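Local atomic coordinates of polysaccharide deacetylase-like protein (Bacillus anthracis, PDB entry 4V33), a protein that is a putative zinc-dependent polysaccharide deacetylase with a fibronectin type III domain, one of two such proteins required for osmotic stability and cell shape maintenance. Residues S58-I63 / P104-E109; I79-D84 / G115-E120; T139-V144 / D192-N197; T183-E188 / P199-F204. All blocks are in the same frame, centred on the assembly; numbering follows the deposited sequence. Where two conformers were deposited one is given.

Interaction 1: residues S58-I63 / P104-E109; sequences STNTTI and PFDTKE
Asn60 and Asp106 face each other on one side of an antiparallel strand pair, with amide and carboxylate planes turned 65° apart. Asn60 ND2 gives a hydrogen bond to Asp106 OD2 at 3.0 Å. The carboxylate oxygen lies close to the amide plane, but ND2 comes to it from above the carboxylate plane. Asn60 CG sits between its own backbone N and carbonyl carbon (chi1 58°), which turns ND2 toward Asp106 OD2. The other carboxylate oxygen, Asp106 OD1, accepts from Lys108 N at 2.9 Å and forms an Asx turn. Both oxygens of Asp106 are thus held, one across the strands and one within the turn.

On the opposite face Phe105 lies beside Thr61 and Ile63. Ile63 CD1 meets Phe105 CB at 4.0 Å and approaches the ring obliquely. Thr61 turns its polar end elsewhere: its OG1 bonds to Asn52 O.

Thr61 and Phe105 form the hydrogen-bonded pair, with Thr61 N to Phe105 O at 2.9 Å and Phe105 N to Thr61 O at 2.9 Å. Thr107 N then reaches Thr59 O at 3.0 Å in a straight bond.

The pair belongs to a three-stranded antiparallel sheet, 48-51, 60-66 and 103-106, of the fibronectin type III domain. Phe105 points into the core, where its ring meets Phe117 edge-to-face and it touches Ile79 of strand 74-81. Thr107 packs on Phe140 of strand 130-140.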
loop_
_atom_site.group_PDB
_atom_site.type_symbol
_atom_site.label_atom_id
_atom_site.label_comp_id
_atom_site.label_asym_id
_atom_site.label_seq_id
_atom_site.Cartn_x
_atom_site.Cartn_y
_atom_site.Cartn_z
ATOM N N SER A 58 -14.797 -10.703 -3.434
ATOM C CA SER A 58 -15.934 -10.948 -2.551
ATOM C C SER A 58 -16.379 -9.689 -1.814
ATOM O O SER A 58 -15.566 -8.816 -1.506
ATOM C CB SER A 58 -15.610 -12.045 -1.531
ATOM O OG SER A 58 -15.338 -13.281 -2.168
ATOM N N THR A 59 -17.677 -9.605 -1.530
ATOM C CA THR A 59 -18.217 -8.504 -0.738
ATOM C C THR A 59 -18.955 -9.028 0.481
ATOM O O THR A 59 -19.336 -8.259 1.359
ATOM C CB THR A 59 -19.194 -7.642 -1.551
ATOM O OG1 THR A 59 -20.302 -8.448 -1.970
ATOM C CG2 THR A 59 -18.497 -7.056 -2.767
ATOM N N ASN A 60 -19.169 -10.339 0.527
ATOM C CA ASN A 60 -19.861 -10.951 1.650
ATOM C C ASN A 60 -19.484 -12.411 1.876
ATOM O O ASN A 60 -18.797 -13.028 1.057
ATOM C CB ASN A 60 -21.382 -10.788 1.512
ATOM C CG ASN A 60 -21.931 -11.394 0.234
ATOM O OD1 ASN A 60 -21.560 -12.499 -0.160
ATOM N ND2 ASN A 60 -22.829 -10.667 -0.421
ATOM N N THR A 61 -19.933 -12.950 3.002
ATOM C CA THR A 61 -19.716 -14.351 3.340
ATOM C C THR A 61 -20.618 -14.711 4.509
ATOM O O THR A 61 -21.467 -13.916 4.908
ATOM C CB THR A 61 -18.246 -14.627 3.731
ATOM O OG1 THR A 61 -18.061 -16.031 3.934
ATOM C CG2 THR A 61 -17.869 -13.874 5.006
ATOM N N THR A 62 -20.446 -15.914 5.045
ATOM C CA THR A 62 -21.159 -16.314 6.247
ATOM C C THR A 62 -20.165 -16.818 7.281
ATOM O O THR A 62 -19.310 -17.649 6.978
ATOM C CB THR A 62 -22.198 -17.409 5.951
ATOM O OG1 THR A 62 -23.122 -16.932 4.964
ATOM C CG2 THR A 62 -22.955 -17.788 7.215
ATOM N N ILE A 63 -20.281 -16.304 8.501
ATOM C CA ILE A 63 -19.407 -16.699 9.599
ATOM C C ILE A 63 -20.049 -17.827 10.405
ATOM O O ILE A 63 -21.260 -17.839 10.613
ATOM C CB ILE A 63 -19.117 -15.488 10.518
ATOM C CG1 ILE A 63 -18.387 -14.396 9.730
ATOM C CG2 ILE A 63 -18.300 -15.902 11.738
ATOM C CD1 ILE A 63 -18.350 -13.050 10.435
ATOM N N PRO A 104 -24.547 -14.058 8.720
ATOM C CA PRO A 104 -24.265 -13.427 7.430
ATOM C C PRO A 104 -23.422 -12.180 7.645
ATOM O O PRO A 104 -23.703 -11.377 8.537
ATOM C CB PRO A 104 -25.655 -13.040 6.918
ATOM C CG PRO A 104 -26.596 -13.942 7.641
ATOM C CD PRO A 104 -25.991 -14.137 8.996
ATOM N N PHE A 105 -22.379 -12.027 6.840
ATOM C CA PHE A 105 -21.532 -10.853 6.921
ATOM C C PHE A 105 -21.473 -10.198 5.556
ATOM O O PHE A 105 -21.188 -10.860 4.565
ATOM C CB PHE A 105 -20.118 -11.228 7.364
ATOM C CG PHE A 105 -19.209 -10.041 7.531
ATOM C CD1 PHE A 105 -18.539 -9.496 6.443
ATOM C CD2 PHE A 105 -19.040 -9.456 8.773
ATOM C CE1 PHE A 105 -17.717 -8.394 6.598
ATOM C CE2 PHE A 105 -18.212 -8.358 8.929
ATOM C CZ PHE A 105 -17.553 -7.832 7.844
ATOM N N ASP A 106 -21.726 -8.897 5.506
ATOM C CA ASP A 106 -21.662 -8.167 4.250
ATOM C C ASP A 106 -20.989 -6.822 4.470
ATOM O O ASP A 106 -21.297 -6.118 5.431
ATOM C CB ASP A 106 -23.073 -7.963 3.690
ATOM C CG ASP A 106 -23.076 -7.686 2.197
ATOM O OD1 ASP A 106 -22.473 -6.678 1.774
ATOM O OD2 ASP A 106 -23.692 -8.470 1.444
ATOM N N THR A 107 -20.073 -6.450 3.579
ATOM C CA THR A 107 -19.413 -5.158 3.707
ATOM C C THR A 107 -20.413 -4.002 3.636
ATOM O O THR A 107 -20.127 -2.902 4.102
ATOM C CB THR A 107 -18.291 -4.972 2.669
ATOM O OG1 THR A 107 -18.816 -5.171 1.351
ATOM C CG2 THR A 107 -17.165 -5.970 2.925
ATOM N N LYS A 108 -21.590 -4.265 3.073
ATOM C CA LYS A 108 -22.683 -3.295 3.062
ATOM C C LYS A 108 -23.074 -2.880 4.487
ATOM O O LYS A 108 -23.575 -1.776 4.704
ATOM C CB LYS A 108 -23.896 -3.880 2.332
ATOM C CG LYS A 108 -25.095 -2.952 2.232
ATOM C CD LYS A 108 -26.272 -3.642 1.550
ATOM C CE LYS A 108 -27.526 -2.776 1.586
ATOM N NZ LYS A 108 -27.349 -1.491 0.847
ATOM N N GLU A 109 -22.837 -3.766 5.453
ATOM C CA GLU A 109 -23.155 -3.487 6.855
ATOM C C GLU A 109 -22.116 -2.574 7.495
ATOM O O GLU A 109 -22.264 -2.176 8.654
ATOM C CB GLU A 109 -23.229 -4.782 7.670
ATOM C CG GLU A 109 -24.314 -5.763 7.254
ATOM C CD GLU A 109 -24.244 -7.058 8.053
ATOM O OE1 GLU A 109 -23.385 -7.912 7.740
ATOM O OE2 GLU A 109 -25.035 -7.216 9.007
#

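Interaction 2: residues I79-D84 / G115-E120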
loop_
_atom_site.group_PDB
_atom_site.type_symbol
_atom_site.label_atom_id
_atom_site.label_comp_id
_atom_site.label_asym_id
_atom_site.label_seq_id
_atom_site.Cartn_x
_atom_site.Cartn_y
_atom_site.Cartn_z
ATOM N N ILE A 79 -17.570 -6.910 16.042
ATOM C CA ILE A 79 -16.830 -6.745 14.798
ATOM C C ILE A 79 -16.533 -5.279 14.557
ATOM O O ILE A 79 -17.388 -4.409 14.775
ATOM C CB ILE A 79 -17.616 -7.312 13.597
ATOM C CG1 ILE A 79 -17.947 -8.788 13.837
ATOM C CG2 ILE A 79 -16.824 -7.144 12.300
ATOM C CD1 ILE A 79 -18.702 -9.449 12.701
ATOM N N TRP A 80 -15.306 -5.007 14.128
ATOM C CA TRP A 80 -14.936 -3.667 13.708
ATOM C C TRP A 80 -13.892 -3.722 12.614
ATOM O O TRP A 80 -13.182 -4.715 12.461
ATOM C CB TRP A 80 -14.416 -2.836 14.882
ATOM C CG TRP A 80 -13.083 -3.250 15.435
ATOM C CD1 TRP A 80 -11.865 -2.698 15.146
ATOM C CD2 TRP A 80 -12.838 -4.269 16.410
ATOM N NE1 TRP A 80 -10.879 -3.323 15.871
ATOM C CE2 TRP A 80 -11.451 -4.289 16.656
ATOM C CE3 TRP A 80 -13.659 -5.171 17.099
ATOM C CZ2 TRP A 80 -10.864 -5.178 17.557
ATOM C CZ3 TRP A 80 -13.074 -6.052 17.994
ATOM C CH2 TRP A 80 -11.690 -6.049 18.211
ATOM N N ARG A 81 -13.801 -2.639 11.853
ATOM C CA ARG A 81 -12.740 -2.509 10.866
ATOM C C ARG A 81 -11.504 -2.003 11.562
ATOM O O ARG A 81 -11.553 -0.976 12.231
ATOM C CB ARG A 81 -13.125 -1.483 9.816
ATOM C CG ARG A 81 -14.121 -1.975 8.840
ATOM C CD ARG A 81 -14.352 -0.981 7.725
ATOM N NE ARG A 81 -13.215 -0.843 6.819
ATOM C CZ ARG A 81 -12.461 0.249 6.727
ATOM N NH1 ARG A 81 -12.709 1.291 7.503
ATOM N NH2 ARG A 81 -11.459 0.300 5.859
ATOM N N THR A 82 -10.395 -2.709 11.382
ATOM C CA THR A 82 -9.132 -2.313 11.992
ATOM C C THR A 82 -8.810 -0.844 11.708
ATOM O O THR A 82 -8.385 -0.103 12.603
ATOM C CB THR A 82 -8.005 -3.206 11.488
ATOM O OG1 THR A 82 -8.285 -4.558 11.881
ATOM C CG2 THR A 82 -6.670 -2.775 12.068
ATOM N N ALA A 83 -9.062 -0.431 10.471
ATOM C CA ALA A 83 -8.771 0.930 10.021
ATOM C C ALA A 83 -9.544 1.994 10.796
ATOM O O ALA A 83 -9.080 3.125 10.945
ATOM C CB ALA A 83 -9.058 1.056 8.535
ATOM N N ASP A 84 -10.722 1.633 11.290
ATOM C CA ASP A 84 -11.587 2.594 11.969
ATOM C C ASP A 84 -11.455 2.551 13.493
ATOM O O ASP A 84 -11.880 3.483 14.187
ATOM C CB ASP A 84 -13.042 2.382 11.549
ATOM C CG ASP A 84 -13.301 2.802 10.122
ATOM O OD1 ASP A 84 -12.543 3.651 9.617
ATOM O OD2 ASP A 84 -14.266 2.297 9.508
ATOM N N GLY A 115 -11.154 -4.098 3.598
ATOM C CA GLY A 115 -10.008 -4.257 4.472
ATOM C C GLY A 115 -10.193 -5.318 5.541
ATOM O O GLY A 115 -11.050 -6.200 5.424
ATOM N N GLU A 116 -9.368 -5.234 6.579
ATOM C CA GLU A 116 -9.402 -6.188 7.684
ATOM C C GLU A 116 -10.489 -5.840 8.698
ATOM O O GLU A 116 -10.603 -4.693 9.158
ATOM C CB GLU A 116 -8.047 -6.231 8.383
ATOM C CG GLU A 116 -7.935 -7.287 9.481
ATOM C CD GLU A 116 -6.637 -7.161 10.243
ATOM O OE1 GLU A 116 -6.532 -6.261 11.099
ATOM O OE2 GLU A 116 -5.709 -7.945 9.972
ATOM N N PHE A 117 -11.294 -6.840 9.023
ATOM C CA PHE A 117 -12.295 -6.729 10.074
ATOM C C PHE A 117 -11.901 -7.680 11.194
ATOM O O PHE A 117 -11.689 -8.864 10.954
ATOM C CB PHE A 117 -13.670 -7.141 9.548
ATOM C CG PHE A 117 -14.246 -6.207 8.517
ATOM C CD1 PHE A 117 -13.792 -6.228 7.204
ATOM C CD2 PHE A 117 -15.268 -5.335 8.856
ATOM C CE1 PHE A 117 -14.336 -5.383 6.252
ATOM C CE2 PHE A 117 -15.827 -4.496 7.902
ATOM C CZ PHE A 117 -15.347 -4.509 6.601
ATOM N N GLN A 118 -11.809 -7.165 12.418
ATOM C CA GLN A 118 -11.565 -8.022 13.575
ATOM C C GLN A 118 -12.875 -8.549 14.148
ATOM O O GLN A 118 -13.905 -7.870 14.085
ATOM C CB GLN A 118 -10.750 -7.274 14.636
ATOM C CG GLN A 118 -9.333 -6.995 14.137
ATOM C CD GLN A 118 -8.436 -6.345 15.160
ATOM O OE1 GLN A 118 -8.258 -6.858 16.267
ATOM N NE2 GLN A 118 -7.848 -5.210 14.793
ATOM N N ILE A 119 -12.830 -9.772 14.674
ATOM C CA ILE A 119 -14.009 -10.449 15.196
ATOM C C ILE A 119 -13.691 -11.023 16.576
ATOM O O ILE A 119 -12.753 -11.803 16.722
ATOM C CB ILE A 119 -14.453 -11.614 14.273
ATOM C CG1 ILE A 119 -14.651 -11.127 12.833
ATOM C CG2 ILE A 119 -15.731 -12.271 14.817
ATOM C CD1 ILE A 119 -14.773 -12.254 11.808
ATOM N N GLU A 120 -14.465 -10.628 17.586
ATOM C CA GLU A 120 -14.366 -11.224 18.916
ATOM C C GLU A 120 -15.695 -11.867 19.242
ATOM O O GLU A 120 -16.723 -11.189 19.264
ATOM C CB GLU A 120 -14.094 -10.179 19.992
ATOM C CG GLU A 120 -12.780 -9.451 19.922
ATOM C CD GLU A 120 -12.606 -8.514 21.115
ATOM O OE1 GLU A 120 -13.591 -8.311 21.869
ATOM O OE2 GLU A 120 -11.491 -7.992 21.305
HETATM O O HOH W 1 -9.405 -2.301 8.296
#
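The Trp80 indole carries Gln118 CB over one face, 3.7 Å from the centroid of the six-membered ring, a CH-pi contact. Glu120 comes to the indole edge near its plane, with its carboxylate turned 82° from the ring; Glu120 OE2 also pairs with Lys86. On the other side of the sheet, the Arg81 guanidinium and Phe117 ring planes stand 71° apart. Arg81 forms a salt bridge with Asp84 and bonds to Arg114 O. Ile79 and Ile119 lie alongside each other there, CG1 to CG1 4.2 Å.

Strands 74-81 and 115-124 are the central pair of the four-stranded antiparallel sheet of the fibronectin type III domain. Gln118 N bonds to Trp80 O at 2.8 Å, and Thr82 N to Glu116 O at 3.0 Å.

Thr82 OG1 links two side chains. It donates to the anti lone pair of Glu116 OE1 at 2.6 Å and accepts from Gln118 NE2 at 3.0 Å, with the hydroxyl oxygen near the amide plane. This relay fixes the hydroxyl's direction. Glu116 OE2 forms a salt bridge with Lys195, so the carboxylate is probably charged.

Interaction 3: residues T139-V144 / D192-N197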
loop_
_atom_site.group_PDB
_atom_site.type_symbol
_atom_site.label_atom_id
_atom_site.label_comp_id
_atom_site.label_asym_id
_atom_site.label_seq_id
_atom_site.Cartn_x
_atom_site.Cartn_y
_atom_site.Cartn_z
ATOM N N THR A 139 -10.502 -10.581 5.978
ATOM C CA THR A 139 -10.009 -9.482 5.159
ATOM C C THR A 139 -10.622 -9.473 3.765
ATOM O O THR A 139 -10.480 -10.428 3.003
ATOM C CB THR A 139 -8.474 -9.514 5.039
ATOM O OG1 THR A 139 -7.891 -9.370 6.342
ATOM C CG2 THR A 139 -7.994 -8.373 4.140
ATOM N N PHE A 140 -11.318 -8.383 3.454
ATOM C CA PHE A 140 -11.796 -8.120 2.105
ATOM C C PHE A 140 -10.786 -7.198 1.430
ATOM O O PHE A 140 -10.722 -6.008 1.735
ATOM C CB PHE A 140 -13.197 -7.487 2.152
ATOM C CG PHE A 140 -14.260 -8.436 2.643
ATOM C CD1 PHE A 140 -14.508 -8.579 3.997
ATOM C CD2 PHE A 140 -14.975 -9.213 1.749
ATOM C CE1 PHE A 140 -15.467 -9.469 4.446
ATOM C CE2 PHE A 140 -15.935 -10.103 2.193
ATOM C CZ PHE A 140 -16.180 -10.231 3.544
ATOM N N GLU A 141 -9.986 -7.766 0.533
ATOM C CA GLU A 141 -8.830 -7.062 -0.028
ATOM C C GLU A 141 -9.161 -5.685 -0.576
ATOM O O GLU A 141 -10.113 -5.522 -1.341
ATOM C CB GLU A 141 -8.165 -7.893 -1.131
ATOM C CG GLU A 141 -7.477 -9.155 -0.639
ATOM C CD GLU A 141 -6.301 -8.873 0.285
ATOM O OE1 GLU A 141 -5.758 -7.751 0.246
ATOM O OE2 GLU A 141 -5.920 -9.784 1.057
ATOM N N GLN A 142 -8.381 -4.696 -0.151
ATOM C CA GLN A 142 -8.525 -3.337 -0.658
ATOM C C GLN A 142 -7.633 -3.084 -1.856
ATOM O O GLN A 142 -6.505 -3.574 -1.923
ATOM C CB GLN A 142 -8.175 -2.313 0.428
ATOM C CG GLN A 142 -9.042 -2.408 1.650
ATOM C CD GLN A 142 -8.993 -1.163 2.513
ATOM O OE1 GLN A 142 -10.012 -0.513 2.725
ATOM N NE2 GLN A 142 -7.818 -0.849 3.050
ATOM N N LYS A 143 -8.144 -2.301 -2.796
ATOM C CA LYS A 143 -7.328 -1.858 -3.918
ATOM C C LYS A 143 -6.327 -0.818 -3.426
ATOM O O LYS A 143 -6.598 -0.061 -2.486
ATOM C CB LYS A 143 -8.203 -1.293 -5.039
ATOM C CG LYS A 143 -8.866 0.037 -4.713
ATOM C CD LYS A 143 -9.925 0.393 -5.744
ATOM C CE LYS A 143 -10.551 1.749 -5.450
ATOM N NZ LYS A 143 -11.199 1.786 -4.110
ATOM N N VAL A 144 -5.160 -0.795 -4.059
ATOM C CA VAL A 144 -4.092 0.099 -3.647
ATOM C C VAL A 144 -3.538 0.803 -4.883
ATOM O O VAL A 144 -2.791 0.207 -5.648
ATOM C CB VAL A 144 -2.943 -0.684 -2.977
ATOM C CG1 VAL A 144 -1.852 0.261 -2.517
ATOM C CG2 VAL A 144 -3.468 -1.501 -1.783
ATOM N N ASP A 192 0.253 -3.347 6.096
ATOM C CA ASP A 192 -0.821 -2.523 6.652
ATOM C C ASP A 192 -1.864 -2.076 5.628
ATOM O O ASP A 192 -2.773 -1.311 5.973
ATOM C CB ASP A 192 -0.256 -1.273 7.334
ATOM C CG ASP A 192 0.553 -1.588 8.575
ATOM O OD1 ASP A 192 0.359 -2.672 9.179
ATOM O OD2 ASP A 192 1.380 -0.728 8.957
ATOM N N ILE A 193 -1.751 -2.524 4.380
ATOM C CA ILE A 193 -2.664 -2.021 3.346
ATOM C C ILE A 193 -4.146 -2.271 3.639
ATOM O O ILE A 193 -4.996 -1.493 3.206
ATOM C CB ILE A 193 -2.312 -2.531 1.927
ATOM C CG1 ILE A 193 -2.340 -4.059 1.874
ATOM C CG2 ILE A 193 -0.961 -1.977 1.480
ATOM C CD1 ILE A 193 -2.314 -4.612 0.456
ATOM N N ASN A 194 -4.454 -3.330 4.390
ATOM C CA ASN A 194 -5.841 -3.620 4.758
ATOM C C ASN A 194 -6.197 -3.137 6.160
ATOM O O ASN A 194 -7.331 -3.301 6.615
ATOM C CB ASN A 194 -6.130 -5.113 4.610
ATOM C CG ASN A 194 -6.197 -5.539 3.157
ATOM O OD1 ASN A 194 -6.989 -4.997 2.386
ATOM N ND2 ASN A 194 -5.352 -6.498 2.772
ATOM N N LYS A 195 -5.228 -2.511 6.823
ATOM C CA LYS A 195 -5.405 -2.051 8.200
ATOM C C LYS A 195 -5.603 -0.536 8.294
ATOM O O LYS A 195 -5.768 0.001 9.394
ATOM C CB LYS A 195 -4.196 -2.459 9.047
ATOM C CG LYS A 195 -3.947 -3.961 9.085
ATOM C CD LYS A 195 -2.769 -4.290 9.993
ATOM C CE LYS A 195 -2.352 -5.751 9.865
ATOM N NZ LYS A 195 -3.414 -6.687 10.294
ATOM N N VAL A 196 -5.590 0.135 7.146
ATOM C CA VAL A 196 -5.742 1.586 7.085
ATOM C C VAL A 196 -6.816 1.972 6.086
ATOM O O VAL A 196 -7.170 1.200 5.202
ATOM C CB VAL A 196 -4.427 2.296 6.686
ATOM C CG1 VAL A 196 -3.308 1.915 7.657
ATOM C CG2 VAL A 196 -4.043 1.981 5.221
ATOM N N ASN A 197 -7.339 3.179 6.240
ATOM C CA ASN A 197 -8.336 3.711 5.326
ATOM C C ASN A 197 -7.674 4.235 4.058
ATOM O O ASN A 197 -6.658 4.932 4.134
ATOM C CB ASN A 197 -9.095 4.850 6.006
ATOM C CG ASN A 197 -10.244 5.370 5.171
ATOM O OD1 ASN A 197 -10.284 6.548 4.810
ATOM N ND2 ASN A 197 -11.191 4.495 4.861
#
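Asn194 and Gln142 pass antiparallel to one another where the fibronectin type III domain, ending in strand 130-140, meets the polysaccharide deacetylase domain. Neither 141-144 nor 192-197 pairs here as a regular strand, and side-chain amides do the joining.

Asn194 uses both ends of its amide. Its OD1 accepts from Gln142 N at 2.9 Å, with the donor in the carbonyl plane. Its ND2 donates to Glu141 OE1 at 2.8 Å. Glu141 bends back at its second torsion (chi2 -64°), which brings OE1 to Asn194 ND2; the two side chains cross nearly at right angles. ND2 meets OE1 from above the carboxylate plane, and the two flat groups stand 69° apart. Thr139 CG2 lies against the same amide, 3.5 Å from Asn194 CG.

Gln142 reaches farther. Its chain runs extended beyond CG (chi2 -162°) and carries the amide nitrogen to two backbone carbonyls of the loop. Both acceptors lie close to its amide plane, so the two bonds fix the turn of the amide.

Val144 and Ile193 add an apolar contact, crossing almost perpendicular, with Val144 CG2 4.0 Å from Ile193 CD1. Both also touch Phe201 of strand 199-206. A backbone hydrogen bond between Asn194 and Glu116 is a second tie to the fibronectin domain.

Gln142 NE2 lies 2.9 Å from Ile193 O and 3.0 Å from Val196 O.

Interaction 4: residues T183-E188 / P199-F204. With EDO (1,2-ethanediol), chain G.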
loop_
_atom_site.group_PDB
_atom_site.type_symbol
_atom_site.label_atom_id
_atom_site.label_comp_id
_atom_site.label_asym_id
_atom_site.label_seq_id
_atom_site.Cartn_x
_atom_site.Cartn_y
_atom_site.Cartn_z
ATOM N N THR A 183 -4.507 7.281 3.284
ATOM C CA THR A 183 -3.362 6.956 4.120
ATOM C C THR A 183 -2.171 6.661 3.213
ATOM O O THR A 183 -2.140 5.648 2.503
ATOM C CB THR A 183 -3.629 5.731 5.031
ATOM O OG1 THR A 183 -4.812 5.948 5.804
ATOM C CG2 THR A 183 -2.449 5.497 5.971
ATOM N N LEU A 184 -1.202 7.567 3.219
ATOM C CA LEU A 184 -0.007 7.385 2.396
ATOM C C LEU A 184 0.896 6.343 3.045
ATOM O O LEU A 184 1.127 6.373 4.260
ATOM C CB LEU A 184 0.728 8.715 2.211
ATOM C CG LEU A 184 0.166 9.668 1.141
ATOM C CD1 LEU A 184 -1.255 10.164 1.443
ATOM C CD2 LEU A 184 1.105 10.854 0.947
ATOM N N LEU A 185 1.376 5.411 2.230
ATOM C CA LEU A 185 2.212 4.318 2.701
ATOM C C LEU A 185 3.462 4.175 1.856
ATOM O O LEU A 185 3.536 4.678 0.730
ATOM C CB LEU A 185 1.453 2.989 2.642
ATOM C CG LEU A 185 0.212 2.856 3.522
ATOM C CD1 LEU A 185 -0.455 1.511 3.260
ATOM C CD2 LEU A 185 0.567 3.012 4.998
ATOM N N THR A 186 4.442 3.474 2.417
ATOM C CA THR A 186 5.615 3.018 1.673
ATOM C C THR A 186 5.724 1.512 1.881
ATOM O O THR A 186 4.985 0.950 2.684
ATOM C CB THR A 186 6.907 3.724 2.137
ATOM O OG1 THR A 186 7.082 3.557 3.553
ATOM C CG2 THR A 186 6.840 5.212 1.813
ATOM N N PHE A 187 6.645 0.843 1.194
ATOM C CA PHE A 187 6.643 -0.621 1.202
ATOM C C PHE A 187 7.020 -1.257 2.540
ATOM O O PHE A 187 6.721 -2.423 2.777
ATOM C CB PHE A 187 7.481 -1.179 0.036
ATOM C CG PHE A 187 6.819 -0.982 -1.291
ATOM C CD1 PHE A 187 5.731 -1.769 -1.655
ATOM C CD2 PHE A 187 7.229 0.033 -2.150
ATOM C CE1 PHE A 187 5.083 -1.574 -2.858
ATOM C CE2 PHE A 187 6.582 0.239 -3.362
ATOM C CZ PHE A 187 5.507 -0.565 -3.718
ATOM N N GLU A 188 7.638 -0.481 3.423
ATOM C CA GLU A 188 7.880 -0.941 4.788
ATOM C C GLU A 188 6.573 -1.235 5.531
ATOM O O GLU A 188 6.570 -1.974 6.520
ATOM C CB GLU A 188 8.684 0.094 5.574
ATOM C CG GLU A 188 10.079 0.332 5.032
ATOM C CD GLU A 188 10.127 1.375 3.929
ATOM O OE1 GLU A 188 9.057 1.847 3.478
ATOM O OE2 GLU A 188 11.255 1.733 3.530
ATOM N N PRO A 199 -5.666 3.251 1.484
ATOM C CA PRO A 199 -4.216 3.161 1.282
ATOM C C PRO A 199 -3.811 3.659 -0.098
ATOM O O PRO A 199 -4.532 3.445 -1.070
ATOM C CB PRO A 199 -3.948 1.651 1.383
ATOM C CG PRO A 199 -5.262 1.014 0.995
ATOM C CD PRO A 199 -6.292 1.922 1.623
ATOM N N ILE A 200 -2.667 4.326 -0.175
ATOM C CA ILE A 200 -2.144 4.800 -1.446
ATOM C C ILE A 200 -0.626 4.941 -1.342
ATOM O O ILE A 200 -0.107 5.271 -0.272
ATOM C CB ILE A 200 -2.815 6.136 -1.859
ATOM C CG1 ILE A 200 -2.419 6.527 -3.288
ATOM C CG2 ILE A 200 -2.498 7.262 -0.855
ATOM C CD1 ILE A 200 -3.389 7.551 -3.910
ATOM N N PHE A 201 0.068 4.661 -2.442
ATOM C CA PHE A 201 1.519 4.781 -2.500
ATOM C C PHE A 201 1.894 5.878 -3.476
ATOM O O PHE A 201 1.600 5.778 -4.664
ATOM C CB PHE A 201 2.149 3.461 -2.971
ATOM C CG PHE A 201 2.191 2.402 -1.908
ATOM C CD1 PHE A 201 1.021 1.844 -1.421
ATOM C CD2 PHE A 201 3.400 1.963 -1.395
ATOM C CE1 PHE A 201 1.052 0.869 -0.431
ATOM C CE2 PHE A 201 3.438 0.989 -0.412
ATOM C CZ PHE A 201 2.272 0.445 0.071
ATOM N N VAL A 202 2.520 6.934 -2.970
ATOM C CA VAL A 202 3.070 7.967 -3.834
ATOM C C VAL A 202 4.508 7.566 -4.163
ATOM O O VAL A 202 5.316 7.354 -3.250
ATOM C CB VAL A 202 3.066 9.336 -3.140
ATOM C CG1 VAL A 202 3.665 10.408 -4.055
ATOM C CG2 VAL A 202 1.636 9.715 -2.712
ATOM N N THR A 203 4.817 7.437 -5.455
ATOM C CA THR A 203 6.183 7.080 -5.869
ATOM C C THR A 203 6.721 8.040 -6.921
ATOM O O THR A 203 5.958 8.610 -7.715
ATOM C CB THR A 203 6.323 5.610 -6.403
ATOM O OG1 THR A 203 5.875 5.523 -7.764
ATOM C CG2 THR A 203 5.549 4.619 -5.533
ATOM N N PHE A 204 8.045 8.174 -6.927
ATOM C CA PHE A 204 8.779 9.023 -7.862
ATOM C C PHE A 204 9.859 8.198 -8.515
ATOM O O PHE A 204 10.559 7.434 -7.834
ATOM C CB PHE A 204 9.458 10.169 -7.112
ATOM C CG PHE A 204 8.507 11.068 -6.398
ATOM C CD1 PHE A 204 8.125 10.787 -5.098
ATOM C CD2 PHE A 204 7.995 12.198 -7.021
ATOM C CE1 PHE A 204 7.235 11.609 -4.414
ATOM C CE2 PHE A 204 7.100 13.029 -6.343
ATOM C CZ PHE A 204 6.721 12.732 -5.037
HETATM C C1 EDO G . -2.707 10.425 6.624
HETATM O O1 EDO G . -1.800 10.569 7.720
HETATM C C2 EDO G . -1.934 10.450 5.305
HETATM O O2 EDO G . -0.980 9.394 5.280
HETATM O O HOH W 2 2.898 7.245 -0.222
HETATM O O HOH W 3 5.145 4.958 -1.588
#
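Leu184 and Ile200 lie side by side on one face of a parallel strand pair, Leu184 CD1 at 3.9 Å from Ile200 CG2. Leu184 CD2 also meets Val202 CG2. The pair belongs to the parallel sheet of the deacetylase domain. Helix 167-179 packs on this face through Leu177, consistent with the (beta/alpha) barrel of the family.

Aromatic contacts fill the other face. Leu185 CB sits over the Phe201 ring, 4.0 Å from its centroid, in a CH-pi contact. Phe201 CE2 in turn comes over the centre of the Phe187 ring. The two rings are oblique, with planes at 37°. Phe187 also stacks on Phe320.

Backbone bonds join the strands at their start: Ile200 N to Thr183 O at 3.0 Å and Leu185 N to Ile200 O at 2.9 Å. Beyond these the strands diverge, and water takes over. One water accepts from Val202 N at 2.8 Å and lies 2.8 Å from Leu185 O. Leu184 N donates to O2 of a bound 1,2-ethanediol, probably from the crystallisation liquor, which also bonds to Lys227 N and Thr225 O.

Strand 199-206 ends in the zinc ligand Asp206. The contact is thus largely apolar in its side chains, while buried backbone groups are met by strand bonds and by water where the strands part.

Interactions 1 and 2 belong to the two sheets of the fibronectin type III domain. They meet in its core, where Phe105, Ile63, Ile79 and Phe117 pack together, while their outer faces mix polar side chains with Trp80 and Pro104. Interaction 3 joins this domain to the deacetylase domain. It touches interaction 2 through the Glu116-Lys195 salt bridge and interaction 4 through Asn197 O and Thr183 OG1. Its hydrogen bonds all involve a side-chain amide. Interaction 4 is the most buried, inside the parallel sheet of the deacetylase domain, and its side-chain contacts are chiefly apolar. Interactions 1 and 4 do not touch; their nearest atoms are about 13 Å apart.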